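Peptide-binding protein (Photobacterium damsela subsp. piscicida, PDB 6SQX) is a secreted NlpC/P60 cysteine endopeptidase that cleaves the peptidoglycan of potentially competing bacteria. Local coordinates at residues R237-P242 and K285-T290; K263-I268 and T281-N286; L377-T382 and G397-T402; T382-G387 and F468-L473. All coordinates share one frame; numbering follows the deposited sequence.

How the interactions relate
The four contacts form two pairs, one near the middle of the chain and one later. Interactions 1 and 2 have centres about 9 Å apart and share Lys285 and Asn286. Interaction 1 joins the hairpin of strands 238-240 and 252-254 to the approach to strand 289-291 of a five-stranded sheet, probably an SH3-like barrel; interaction 2 lies at its strands 265-271 and 277-281. Interactions 3 and 4, centres also about 9 Å apart, share Thr382 in the six-stranded NlpC/P60 sheet, with probable backbone hydrogen bonds Leu473 N to Met381 O and Gly397 N to Val384 O. Between the pairs, centres are about 30 to 39 Å apart and nothing touches. Each pair lies within one part of the fold.

Interaction 1 (R237-P242 and K285-T290); sequences RKQDLP and KNLKFT
Gln239 reaches Lys288 with its whole carboxamide. Its CG sits between the backbone N and the carbonyl carbon (chi1 65°), and the rest of the chain is extended, which carries the amide across to the other backbone. OE1 accepts from Lys288 N at 2.8 Å, in the carbonyl plane and on a lone pair, while NE2 donates to Lys288 O at 3.0 Å in a nearly straight bond (170°). One side chain thus satisfies both backbone polar groups of a single residue. A water also donates to Gln239 OE1 and to Asn286 O and accepts from Lys288 NZ. The aliphatic part of that lysine passes close by: Lys288 CD is 3.5 Å from Gln239 OE1.

Next along, Asp240 turns its carboxylate to Asn250 and offers only its carbonyl, with O 3.7 Å from Leu287 CD2. Leu241 meets Leu287 at about a right angle, CD2 to CD1 at 3.7 Å. Pro242 ends the segment, its CG 4.0 Å from Lys285 NZ as the two side chains slide past each other.

The hairpin of strands 238-240 and 252-254 is thereby joined to the approach to strand 289-291, an arrangement consistent with an RT loop folding beside the last strand of an SH3-like barrel.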
loop_
_atom_site.group_PDB
_atom_site.type_symbol
_atom_site.label_atom_id
_atom_site.label_comp_id
_atom_site.label_asym_id
_atom_site.label_seq_id
_atom_site.Cartn_x
_atom_site.Cartn_y
_atom_site.Cartn_z
ATOM N N ARG A 237 7.924 -5.413 11.742
ATOM C CA ARG A 237 6.614 -5.278 11.095
ATOM C C ARG A 237 5.500 -5.114 12.126
ATOM O O ARG A 237 4.658 -4.216 12.009
ATOM C CB ARG A 237 6.327 -6.425 10.114
ATOM C CG ARG A 237 4.982 -6.206 9.384
ATOM C CD ARG A 237 4.798 -7.055 8.155
ATOM N NE ARG A 237 4.614 -8.486 8.403
ATOM C CZ ARG A 237 3.441 -9.136 8.370
ATOM N NH1 ARG A 237 3.409 -10.462 8.519
ATOM N NH2 ARG A 237 2.290 -8.499 8.198
ATOM N N LYS A 238 5.430 -6.009 13.118
ATOM C CA LYS A 238 4.379 -5.963 14.129
ATOM C C LYS A 238 4.982 -6.140 15.505
ATOM O O LYS A 238 5.906 -6.934 15.674
ATOM C CB LYS A 238 3.384 -7.109 13.975
ATOM C CG LYS A 238 2.483 -6.978 12.686
ATOM C CD LYS A 238 1.652 -8.198 12.539
ATOM C CE LYS A 238 0.877 -8.203 11.250
ATOM N NZ LYS A 238 -0.406 -7.417 11.368
ATOM N N GLN A 239 4.435 -5.435 16.494
ATOM C CA GLN A 239 4.843 -5.690 17.869
ATOM C C GLN A 239 3.676 -5.318 18.776
ATOM O O GLN A 239 2.797 -4.542 18.395
ATOM C CB GLN A 239 6.112 -4.920 18.209
ATOM C CG GLN A 239 5.928 -3.462 18.196
ATOM C CD GLN A 239 7.317 -2.771 18.195
ATOM O OE1 GLN A 239 8.025 -2.785 19.200
ATOM N NE2 GLN A 239 7.713 -2.190 17.058
ATOM N N ASP A 240 3.646 -5.905 19.979
ATOM C CA ASP A 240 2.552 -5.680 20.921
ATOM C C ASP A 240 2.865 -4.507 21.850
ATOM O O ASP A 240 3.963 -4.428 22.416
ATOM C CB ASP A 240 2.381 -6.937 21.769
ATOM C CG ASP A 240 2.004 -8.128 20.930
ATOM O OD1 ASP A 240 1.164 -7.946 20.029
ATOM O OD2 ASP A 240 2.554 -9.260 21.128
ATOM N N LEU A 241 1.885 -3.609 22.045
ATOM C CA LEU A 241 2.073 -2.522 23.009
ATOM C C LEU A 241 1.716 -3.021 24.412
ATOM O O LEU A 241 0.919 -3.954 24.547
ATOM C CB LEU A 241 1.227 -1.313 22.621
ATOM C CG LEU A 241 1.711 -0.707 21.309
ATOM C CD1 LEU A 241 0.882 0.516 20.918
ATOM C CD2 LEU A 241 3.194 -0.323 21.329
ATOM N N PRO A 242 2.359 -2.485 25.464
ATOM C CA PRO A 242 2.116 -2.988 26.822
ATOM C C PRO A 242 0.652 -2.904 27.187
ATOM O O PRO A 242 -0.048 -1.950 26.819
ATOM C CB PRO A 242 2.928 -2.038 27.701
ATOM C CG PRO A 242 3.976 -1.552 26.864
ATOM C CD PRO A 242 3.487 -1.550 25.431
ATOM N N LYS A 285 9.890 0.320 27.214
ATOM C CA LYS A 285 11.153 -0.372 27.466
ATOM C C LYS A 285 11.450 -1.468 26.435
ATOM O O LYS A 285 12.590 -1.599 25.970
ATOM C CB LYS A 285 11.196 -0.912 28.901
ATOM C CG LYS A 285 10.173 -2.006 29.210
ATOM C CD LYS A 285 8.799 -1.436 29.560
ATOM C CE LYS A 285 7.742 -2.534 29.640
ATOM N NZ LYS A 285 6.388 -1.995 29.978
ATOM N N ASN A 286 10.445 -2.251 26.046
ATOM C CA ASN A 286 10.676 -3.389 25.164
ATOM C C ASN A 286 10.297 -3.126 23.714
ATOM O O ASN A 286 10.225 -4.075 22.929
ATOM C CB ASN A 286 9.912 -4.614 25.662
ATOM C CG ASN A 286 10.382 -5.072 27.012
ATOM O OD1 ASN A 286 11.580 -5.305 27.219
ATOM N ND2 ASN A 286 9.446 -5.191 27.957
ATOM N N LEU A 287 10.047 -1.875 23.345
ATOM C CA LEU A 287 9.562 -1.582 22.003
ATOM C C LEU A 287 10.729 -1.360 21.044
ATOM O O LEU A 287 11.830 -0.974 21.450
ATOM C CB LEU A 287 8.637 -0.363 21.996
ATOM C CG LEU A 287 7.362 -0.544 22.814
ATOM C CD1 LEU A 287 6.465 0.692 22.675
ATOM C CD2 LEU A 287 6.601 -1.840 22.459
ATOM N N LYS A 288 10.468 -1.602 19.752
ATOM C CA LYS A 288 11.490 -1.548 18.703
ATOM C C LYS A 288 11.116 -0.433 17.718
ATOM O O LYS A 288 10.209 -0.588 16.877
ATOM C CB LYS A 288 11.626 -2.881 17.983
ATOM C CG LYS A 288 11.928 -4.104 18.901
ATOM C CD LYS A 288 10.680 -5.041 18.799
ATOM C CE LYS A 288 10.792 -6.438 19.406
ATOM N NZ LYS A 288 9.446 -7.152 19.344
ATOM N N PHE A 289 11.812 0.696 17.832
ATOM C CA PHE A 289 11.554 1.837 16.968
ATOM C C PHE A 289 12.818 2.664 16.857
ATOM O O PHE A 289 13.785 2.453 17.599
ATOM C CB PHE A 289 10.340 2.694 17.413
ATOM C CG PHE A 289 10.418 3.237 18.827
ATOM C CD1 PHE A 289 11.233 4.325 19.138
ATOM C CD2 PHE A 289 9.631 2.681 19.831
ATOM C CE1 PHE A 289 11.292 4.836 20.452
ATOM C CE2 PHE A 289 9.673 3.174 21.138
ATOM C CZ PHE A 289 10.492 4.263 21.450
ATOM N N THR A 290 12.804 3.608 15.921
ATOM C CA THR A 290 13.950 4.466 15.684
ATOM C C THR A 290 13.473 5.837 15.218
ATOM O O THR A 290 12.369 5.977 14.706
ATOM C CB THR A 290 14.930 3.832 14.679
ATOM O OG1 THR A 290 16.212 4.470 14.771
ATOM C CG2 THR A 290 14.411 3.995 13.283
HETATM O O HOH W 1 7.781 -8.138 17.267
HETATM O O HOH W 2 8.475 -5.092 20.840
#

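Interaction 2 (K263-I268 and T281-N286); sequences KGKLKI and TVNSKN
Leu266 is held through both its backbone polar atoms. Its O accepts from Val282 N at 2.9 Å with an N-H...O angle of 171°. Its N donates to Ser284 OG at 2.8 Å. In the conformer described here, one of two deposited for Ser284, the hydroxyl also donates to Val282 O, standing above that carbonyl plane. OG lies beside the serine's own backbone N (chi1 -58°), on the side facing strand 265-271. Thr281 CA-H adds a weaker contact to Leu266 O.

The apolar part centres on Val282. Its CG2 meets Ile268 CG1 at 3.8 Å, the two side chains crossing at about a right angle, and its CB faces Leu266 CB. Leu266 and Ile268 also pack on Leu259 of strand 259-262.

On the face carrying Lys265, Lys267 and Thr281, two extended lysines flank the threonine. Thr281 pairs with Lys267 as an antiparallel non-hydrogen-bonded pair. Its methyl CG2 lies 3.8 Å from Lys265 CD, while its OG1 is 3.3 Å from Lys267 CE. The ammonium of Lys267 goes on to Tyr229 OH, and Asn283 directs its amide nitrogen to Glu244.

Strand pairing therefore gives way here from backbone to side chain: the serine hydroxyl takes the place of a carbonyl and links Leu266 N to Val282 O, so that, in that conformer, these two backbone atoms are satisfied before the chain leaves the strand at Lys285 and Asn286.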
loop_
_atom_site.group_PDB
_atom_site.type_symbol
_atom_site.label_atom_id
_atom_site.label_comp_id
_atom_site.label_asym_id
_atom_site.label_seq_id
_atom_site.Cartn_x
_atom_site.Cartn_y
_atom_site.Cartn_z
ATOM N N LYS A 263 11.527 11.464 25.757
ATOM C CA LYS A 263 12.328 10.756 26.764
ATOM C C LYS A 263 12.333 9.249 26.529
ATOM O O LYS A 263 12.440 8.449 27.471
ATOM C CB LYS A 263 11.955 11.134 28.201
ATOM C CG LYS A 263 12.289 12.600 28.515
ATOM C CD LYS A 263 11.825 13.006 29.912
ATOM C CE LYS A 263 12.046 14.505 30.176
ATOM N NZ LYS A 263 11.384 14.997 31.425
ATOM N N GLY A 264 12.333 8.865 25.252
ATOM C CA GLY A 264 12.412 7.469 24.863
ATOM C C GLY A 264 11.120 6.696 24.925
ATOM O O GLY A 264 11.130 5.478 24.645
ATOM N N LYS A 265 10.004 7.348 25.264
ATOM C CA LYS A 265 8.708 6.694 25.351
ATOM C C LYS A 265 7.846 7.140 24.184
ATOM O O LYS A 265 7.724 8.340 23.909
ATOM C CB LYS A 265 8.005 6.974 26.683
ATOM C CG LYS A 265 8.775 6.400 27.892
ATOM C CD LYS A 265 7.981 6.541 29.184
ATOM C CE LYS A 265 8.840 6.129 30.398
ATOM N NZ LYS A 265 8.175 6.431 31.694
ATOM N N LEU A 266 7.270 6.169 23.503
ATOM C CA LEU A 266 6.306 6.418 22.446
ATOM C C LEU A 266 5.052 7.093 23.000
ATOM O O LEU A 266 4.605 6.814 24.112
ATOM C CB LEU A 266 5.922 5.035 21.899
ATOM C CG LEU A 266 5.064 4.942 20.664
ATOM C CD1 LEU A 266 5.897 5.446 19.501
ATOM C CD2 LEU A 266 4.685 3.491 20.459
ATOM N N LYS A 267 4.438 7.967 22.190
ATOM C CA LYS A 267 3.103 8.466 22.494
ATOM C C LYS A 267 2.154 8.051 21.368
ATOM O O LYS A 267 2.531 8.034 20.186
ATOM C CB LYS A 267 3.077 9.979 22.709
ATOM C CG LYS A 267 3.964 10.465 23.868
ATOM C CD LYS A 267 3.660 11.927 24.211
ATOM C CE LYS A 267 4.235 12.333 25.558
ATOM N NZ LYS A 267 3.670 13.643 25.947
ATOM N N ILE A 268 0.947 7.644 21.736
ATOM C CA ILE A 268 -0.029 7.244 20.722
ATOM C C ILE A 268 -1.279 8.088 20.917
ATOM O O ILE A 268 -1.659 8.396 22.065
ATOM C CB ILE A 268 -0.379 5.744 20.789
ATOM C CG1 ILE A 268 -0.897 5.369 22.175
ATOM C CG2 ILE A 268 0.791 4.880 20.375
ATOM C CD1 ILE A 268 -1.494 3.949 22.274
ATOM N N THR A 281 1.136 8.394 26.752
ATOM C CA THR A 281 2.488 7.849 26.826
ATOM C C THR A 281 2.451 6.339 27.074
ATOM O O THR A 281 1.752 5.864 27.977
ATOM C CB THR A 281 3.255 8.519 27.963
ATOM O OG1 THR A 281 3.400 9.902 27.676
ATOM C CG2 THR A 281 4.644 7.918 28.104
ATOM N N VAL A 282 3.214 5.590 26.284
ATOM C CA VAL A 282 3.284 4.134 26.372
ATOM C C VAL A 282 4.578 3.733 27.065
ATOM O O VAL A 282 5.641 4.281 26.773
ATOM C CB VAL A 282 3.239 3.538 24.947
ATOM C CG1 VAL A 282 3.249 2.016 24.976
ATOM C CG2 VAL A 282 2.019 4.050 24.178
ATOM N N ASN A 283 4.505 2.772 27.979
ATOM C CA ASN A 283 5.745 2.201 28.526
ATOM C C ASN A 283 6.507 1.499 27.404
ATOM O O ASN A 283 6.014 0.529 26.820
ATOM C CB ASN A 283 5.422 1.233 29.657
ATOM C CG ASN A 283 5.101 1.958 30.974
ATOM O OD1 ASN A 283 5.703 2.994 31.293
ATOM N ND2 ASN A 283 4.141 1.425 31.731
ATOM N N SER A 284 7.692 2.000 27.063
ATOM C CA SER A 284 8.350 1.639 25.813
ATOM C C SER A 284 9.618 0.812 25.996
ATOM O O SER A 284 10.360 0.623 25.022
ATOM C CB SER A 284 8.647 2.899 24.998
ATOM O OG SER A 284 7.436 3.609 24.742
ATOM N N LYS A 285 9.890 0.320 27.214
ATOM C CA LYS A 285 11.153 -0.372 27.466
ATOM C C LYS A 285 11.450 -1.468 26.435
ATOM O O LYS A 285 12.590 -1.599 25.970
ATOM C CB LYS A 285 11.196 -0.912 28.901
ATOM C CG LYS A 285 10.173 -2.006 29.210
ATOM C CD LYS A 285 8.799 -1.436 29.560
ATOM C CE LYS A 285 7.742 -2.534 29.640
ATOM N NZ LYS A 285 6.388 -1.995 29.978
ATOM N N ASN A 286 10.445 -2.251 26.046
ATOM C CA ASN A 286 10.676 -3.389 25.164
ATOM C C ASN A 286 10.297 -3.126 23.714
ATOM O O ASN A 286 10.225 -4.075 22.929
ATOM C CB ASN A 286 9.912 -4.614 25.662
ATOM C CG ASN A 286 10.382 -5.072 27.012
ATOM O OD1 ASN A 286 11.580 -5.305 27.219
ATOM N ND2 ASN A 286 9.446 -5.191 27.957
#

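Interaction 3 (L377-T382 and G397-T402); sequences LIPFMT and GLYMGT
A type II beta turn, Ile378 to Met381, brings the chain into strand 382-387 of the NlpC/P60 sheet and places Phe380 and Thr382 against Tyr399 of strand 395-405. Phe380 N donates to Tyr399 O at 2.8 Å, and Thr382 O receives Tyr399 N at 2.9 Å, so both backbone polar groups of the tyrosine are used. Inside the turn, Ile378 O accepts from Met381 N and from Thr382 OG1, which arrive from opposite faces of its plane.

The Tyr399 ring lies between Leu377 CD1 on one face and the backbone N of Gly401 on the other, the latter 3.5 Å above the ring plane and over its centre. Chi1 of 179° swings the ring away from its own N and alongside Pro379, pointing the same way; Pro379 CG is 4.1 Å from Tyr399 CE2. Leu377 CB comes to 3.9 Å from Tyr399 CE2 as well. The phenol OH continues to Leu368 O of helix 361-370. Pro379 CB also lies on the peptide between Met400 and Gly401.

Met400 lies over one face of Phe380, its CG offset toward the ring's rim in a CH-pi contact, 4.3 Å from the centroid and 23° off the normal; SD, more oblique, adds a Met-aromatic contact, and Met400 CE lies 3.9 Å from Phe380 CZ.

Leu398 CD1 is wedged 3.6 Å from Phe380 O, among the leucine's contacts with helix 326-334. That carbonyl is buried with no polar partner in the model, a likely energetic penalty, whereas Phe380 N, Ile378 O and both backbone polar groups of Tyr399 are bonded.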
loop_
_atom_site.group_PDB
_atom_site.type_symbol
_atom_site.label_atom_id
_atom_site.label_comp_id
_atom_site.label_asym_id
_atom_site.label_seq_id
_atom_site.Cartn_x
_atom_site.Cartn_y
_atom_site.Cartn_z
ATOM N N LEU A 377 18.813 2.799 -14.876
ATOM C CA LEU A 377 17.971 2.297 -13.793
ATOM C C LEU A 377 18.790 2.207 -12.510
ATOM O O LEU A 377 19.995 1.949 -12.534
ATOM C CB LEU A 377 17.432 0.911 -14.150
ATOM C CG LEU A 377 16.558 0.837 -15.407
ATOM C CD1 LEU A 377 15.867 -0.500 -15.492
ATOM C CD2 LEU A 377 15.522 1.963 -15.418
ATOM N N ILE A 378 18.135 2.440 -11.378
ATOM C CA ILE A 378 18.836 2.495 -10.099
ATOM C C ILE A 378 18.267 1.432 -9.170
ATOM O O ILE A 378 17.100 1.537 -8.760
ATOM C CB ILE A 378 18.701 3.875 -9.442
ATOM C CG1 ILE A 378 19.238 4.965 -10.377
ATOM C CG2 ILE A 378 19.395 3.874 -8.084
ATOM C CD1 ILE A 378 19.334 6.354 -9.730
ATOM N N PRO A 379 19.041 0.409 -8.810
ATOM C CA PRO A 379 18.549 -0.586 -7.843
ATOM C C PRO A 379 18.101 0.089 -6.562
ATOM O O PRO A 379 18.751 1.019 -6.067
ATOM C CB PRO A 379 19.773 -1.486 -7.600
ATOM C CG PRO A 379 20.563 -1.384 -8.904
ATOM C CD PRO A 379 20.375 0.068 -9.340
ATOM N N PHE A 380 16.961 -0.368 -6.054
ATOM C CA PHE A 380 16.316 0.112 -4.838
ATOM C C PHE A 380 15.611 1.445 -5.022
ATOM O O PHE A 380 14.978 1.922 -4.057
ATOM C CB PHE A 380 17.245 0.171 -3.610
ATOM C CG PHE A 380 17.823 -1.177 -3.231
ATOM C CD1 PHE A 380 17.155 -2.035 -2.347
ATOM C CD2 PHE A 380 19.032 -1.595 -3.754
ATOM C CE1 PHE A 380 17.683 -3.282 -2.013
ATOM C CE2 PHE A 380 19.566 -2.836 -3.421
ATOM C CZ PHE A 380 18.896 -3.675 -2.541
ATOM N N MET A 381 15.658 2.049 -6.227
ATOM C CA MET A 381 15.063 3.358 -6.458
ATOM C C MET A 381 14.278 3.408 -7.762
ATOM O O MET A 381 14.022 4.510 -8.265
ATOM C CB MET A 381 16.149 4.458 -6.418
ATOM C CG MET A 381 16.626 4.748 -5.013
ATOM S SD MET A 381 15.338 5.532 -3.991
ATOM C CE MET A 381 15.888 5.019 -2.375
ATOM N N THR A 382 13.923 2.268 -8.342
ATOM C CA THR A 382 13.173 2.228 -9.593
ATOM C C THR A 382 12.018 1.274 -9.426
ATOM O O THR A 382 12.219 0.158 -8.952
ATOM C CB THR A 382 14.065 1.696 -10.718
ATOM O OG1 THR A 382 15.276 2.466 -10.768
ATOM C CG2 THR A 382 13.345 1.788 -12.072
ATOM N N GLY A 397 6.684 -3.718 -8.709
ATOM C CA GLY A 397 7.703 -4.111 -7.741
ATOM C C GLY A 397 8.863 -3.136 -7.747
ATOM O O GLY A 397 8.932 -2.215 -8.580
ATOM N N LEU A 398 9.778 -3.314 -6.800
ATOM C CA LEU A 398 10.941 -2.445 -6.637
ATOM C C LEU A 398 12.159 -3.128 -7.255
ATOM O O LEU A 398 12.636 -4.136 -6.732
ATOM C CB LEU A 398 11.189 -2.147 -5.153
ATOM C CG LEU A 398 12.432 -1.296 -4.856
ATOM C CD1 LEU A 398 12.251 0.086 -5.482
ATOM C CD2 LEU A 398 12.682 -1.225 -3.349
ATOM N N TYR A 399 12.653 -2.607 -8.375
ATOM C CA TYR A 399 13.851 -3.153 -9.013
ATOM C C TYR A 399 15.018 -3.178 -8.036
ATOM O O TYR A 399 15.290 -2.185 -7.360
ATOM C CB TYR A 399 14.207 -2.227 -10.175
ATOM C CG TYR A 399 15.445 -2.609 -10.956
ATOM C CD1 TYR A 399 15.485 -3.779 -11.714
ATOM C CD2 TYR A 399 16.560 -1.770 -10.988
ATOM C CE1 TYR A 399 16.628 -4.116 -12.468
ATOM C CE2 TYR A 399 17.689 -2.087 -11.738
ATOM C CZ TYR A 399 17.725 -3.255 -12.479
ATOM O OH TYR A 399 18.856 -3.533 -13.208
ATOM N N MET A 400 15.713 -4.327 -7.965
ATOM C CA MET A 400 16.843 -4.491 -7.050
ATOM C C MET A 400 18.148 -4.791 -7.776
ATOM O O MET A 400 19.134 -5.112 -7.128
ATOM C CB MET A 400 16.568 -5.581 -6.006
ATOM C CG MET A 400 15.662 -5.085 -4.884
ATOM S SD MET A 400 15.248 -6.443 -3.741
ATOM C CE MET A 400 16.891 -6.973 -3.170
ATOM N N GLY A 401 18.200 -4.654 -9.100
ATOM C CA GLY A 401 19.415 -5.013 -9.812
ATOM C C GLY A 401 19.365 -6.418 -10.388
ATOM O O GLY A 401 18.320 -6.839 -10.915
ATOM N N THR A 402 20.481 -7.155 -10.293
ATOM C CA THR A 402 20.583 -8.488 -10.887
ATOM C C THR A 402 21.174 -9.485 -9.892
ATOM O O THR A 402 21.727 -9.112 -8.847
ATOM C CB THR A 402 21.458 -8.461 -12.162
ATOM O OG1 THR A 402 22.782 -8.021 -11.837
ATOM C CG2 THR A 402 20.873 -7.526 -13.217
#

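Interaction 4 (T382-G387 and F468-L473); sequences TLVSFG and FNTTLL
The rings of Phe386 and Phe468 form a broad aromatic bump at one end of this antiparallel strand pair. Their side chains lie side by side and point the same way, yet the rings are turned at 89° to each other: the edge of Phe386 faces the face of Phe468 in an offset edge-to-face pair, centroids 5.4 Å apart and CE2 to CE2 at 3.6 Å. In the conformer described, Val384 CG1 comes obliquely to the Phe468 ring, 4.1 Å from Phe468 CZ. Along the same face, the methyl CG2 of Thr382 settles against Thr470 CB at 3.9 Å, and Leu472 lays CD2 beside the Thr382 hydroxyl, which is itself bonded to Ile378 O.

The reverse face is more polar. Asn469 ND2 donates to Ser385 OG at 3.0 Å, with OG in the amide plane. Ser385 carries OG between its backbone N and carbonyl carbon (chi1 56°), where it also meets a water that donates to Leu383 O and to Thr471 OG1. That water links both strands on this face. Beyond it, Leu383 and Leu473 cross at about a right angle, CG to CD2 at 3.9 Å. Between the two faces, Leu383 with Thr471 and Ser385 with Asn469 form hydrogen-bonded pairs, two backbone bonds each.

Strand 395-405 flanks strand 382-387 in the sheet, while strand 353-355 flanks strand 467-472. Helix 361-370 packs on the aromatic face, Leu368 touching Phe468 and Thr470; on the reverse face, Thr471 OG1 bonds to Ala347 O of helix 343-349.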
loop_
_atom_site.group_PDB
_atom_site.type_symbol
_atom_site.label_atom_id
_atom_site.label_comp_id
_atom_site.label_asym_id
_atom_site.label_seq_id
_atom_site.Cartn_x
_atom_site.Cartn_y
_atom_site.Cartn_z
ATOM N N THR A 382 13.923 2.268 -8.342
ATOM C CA THR A 382 13.173 2.228 -9.593
ATOM C C THR A 382 12.018 1.274 -9.426
ATOM O O THR A 382 12.219 0.158 -8.952
ATOM C CB THR A 382 14.065 1.696 -10.718
ATOM O OG1 THR A 382 15.276 2.466 -10.768
ATOM C CG2 THR A 382 13.345 1.788 -12.072
ATOM N N LEU A 383 10.822 1.681 -9.814
ATOM C CA LEU A 383 9.662 0.813 -9.799
ATOM C C LEU A 383 9.508 0.190 -11.179
ATOM O O LEU A 383 9.605 0.884 -12.195
ATOM C CB LEU A 383 8.405 1.629 -9.484
ATOM C CG LEU A 383 8.436 2.527 -8.245
ATOM C CD1 LEU A 383 7.100 3.202 -7.998
ATOM C CD2 LEU A 383 8.837 1.690 -7.002
ATOM N N VAL A 384 9.267 -1.110 -11.233
ATOM C CA VAL A 384 8.923 -1.800 -12.472
ATOM C C VAL A 384 7.456 -2.180 -12.394
ATOM O O VAL A 384 7.039 -2.836 -11.432
ATOM C CB VAL A 384 9.789 -3.056 -12.695
ATOM C CG1 VAL A 384 9.620 -3.557 -14.149
ATOM C CG2 VAL A 384 11.256 -2.749 -12.407
ATOM N N SER A 385 6.669 -1.780 -13.400
ATOM C CA SER A 385 5.251 -2.054 -13.388
ATOM C C SER A 385 4.858 -2.803 -14.656
ATOM O O SER A 385 5.543 -2.737 -15.675
ATOM C CB SER A 385 4.433 -0.766 -13.198
ATOM O OG SER A 385 4.744 0.211 -14.200
ATOM N N PHE A 386 3.751 -3.537 -14.562
ATOM C CA PHE A 386 3.341 -4.504 -15.574
ATOM C C PHE A 386 1.834 -4.386 -15.729
ATOM O O PHE A 386 1.125 -4.197 -14.742
ATOM C CB PHE A 386 3.657 -5.956 -15.118
ATOM C CG PHE A 386 5.056 -6.140 -14.549
ATOM C CD1 PHE A 386 5.301 -5.871 -13.204
ATOM C CD2 PHE A 386 6.093 -6.614 -15.338
ATOM C CE1 PHE A 386 6.574 -6.030 -12.649
ATOM C CE2 PHE A 386 7.380 -6.815 -14.800
ATOM C CZ PHE A 386 7.618 -6.513 -13.433
ATOM N N GLY A 387 1.340 -4.526 -16.957
ATOM C CA GLY A 387 -0.101 -4.528 -17.130
ATOM C C GLY A 387 -0.498 -5.154 -18.454
ATOM O O GLY A 387 0.352 -5.552 -19.256
ATOM N N PHE A 468 4.566 -2.453 -19.714
ATOM C CA PHE A 468 5.792 -2.763 -18.985
ATOM C C PHE A 468 6.558 -1.457 -18.880
ATOM O O PHE A 468 6.861 -0.841 -19.907
ATOM C CB PHE A 468 6.575 -3.809 -19.797
ATOM C CG PHE A 468 7.797 -4.370 -19.098
ATOM C CD1 PHE A 468 8.955 -3.612 -18.935
ATOM C CD2 PHE A 468 7.790 -5.668 -18.635
ATOM C CE1 PHE A 468 10.078 -4.145 -18.303
ATOM C CE2 PHE A 468 8.901 -6.209 -17.990
ATOM C CZ PHE A 468 10.042 -5.452 -17.808
ATOM N N ASN A 469 6.837 -1.000 -17.669
ATOM C CA ASN A 469 7.337 0.360 -17.474
ATOM C C ASN A 469 8.370 0.371 -16.366
ATOM O O ASN A 469 8.335 -0.461 -15.471
ATOM C CB ASN A 469 6.249 1.351 -17.019
ATOM C CG ASN A 469 4.940 1.157 -17.748
ATOM O OD1 ASN A 469 4.824 1.512 -18.924
ATOM N ND2 ASN A 469 3.949 0.580 -17.077
ATOM N N THR A 470 9.271 1.335 -16.409
ATOM C CA THR A 470 10.132 1.649 -15.284
ATOM C C THR A 470 9.910 3.098 -14.880
ATOM O O THR A 470 9.689 3.967 -15.742
ATOM C CB THR A 470 11.630 1.424 -15.591
ATOM O OG1 THR A 470 12.005 2.179 -16.747
ATOM C CG2 THR A 470 11.922 -0.063 -15.811
ATOM N N THR A 471 9.985 3.370 -13.580
ATOM C CA THR A 471 9.819 4.722 -13.047
ATOM C C THR A 471 10.910 4.964 -12.010
ATOM O O THR A 471 10.916 4.324 -10.955
ATOM C CB THR A 471 8.428 4.874 -12.412
ATOM O OG1 THR A 471 7.407 4.465 -13.341
ATOM C CG2 THR A 471 8.194 6.324 -11.933
ATOM N N LEU A 472 11.817 5.895 -12.273
ATOM C CA LEU A 472 12.808 6.272 -11.270
ATOM C C LEU A 472 12.146 7.091 -10.172
ATOM O O LEU A 472 11.339 7.975 -10.452
ATOM C CB LEU A 472 13.856 7.175 -11.921
ATOM C CG LEU A 472 14.847 6.535 -12.864
ATOM C CD1 LEU A 472 15.815 7.626 -13.396
ATOM C CD2 LEU A 472 15.583 5.452 -12.138
ATOM N N LEU A 473 12.550 6.871 -8.922
ATOM C CA LEU A 473 12.052 7.663 -7.810
ATOM C C LEU A 473 12.926 8.870 -7.503
ATOM O O LEU A 473 12.467 9.797 -6.827
ATOM C CB LEU A 473 11.977 6.807 -6.548
ATOM C CG LEU A 473 11.068 5.591 -6.657
ATOM C CD1 LEU A 473 11.098 4.867 -5.318
ATOM C CD2 LEU A 473 9.626 6.010 -6.996
HETATM O O HOH W 3 6.844 1.750 -13.332
#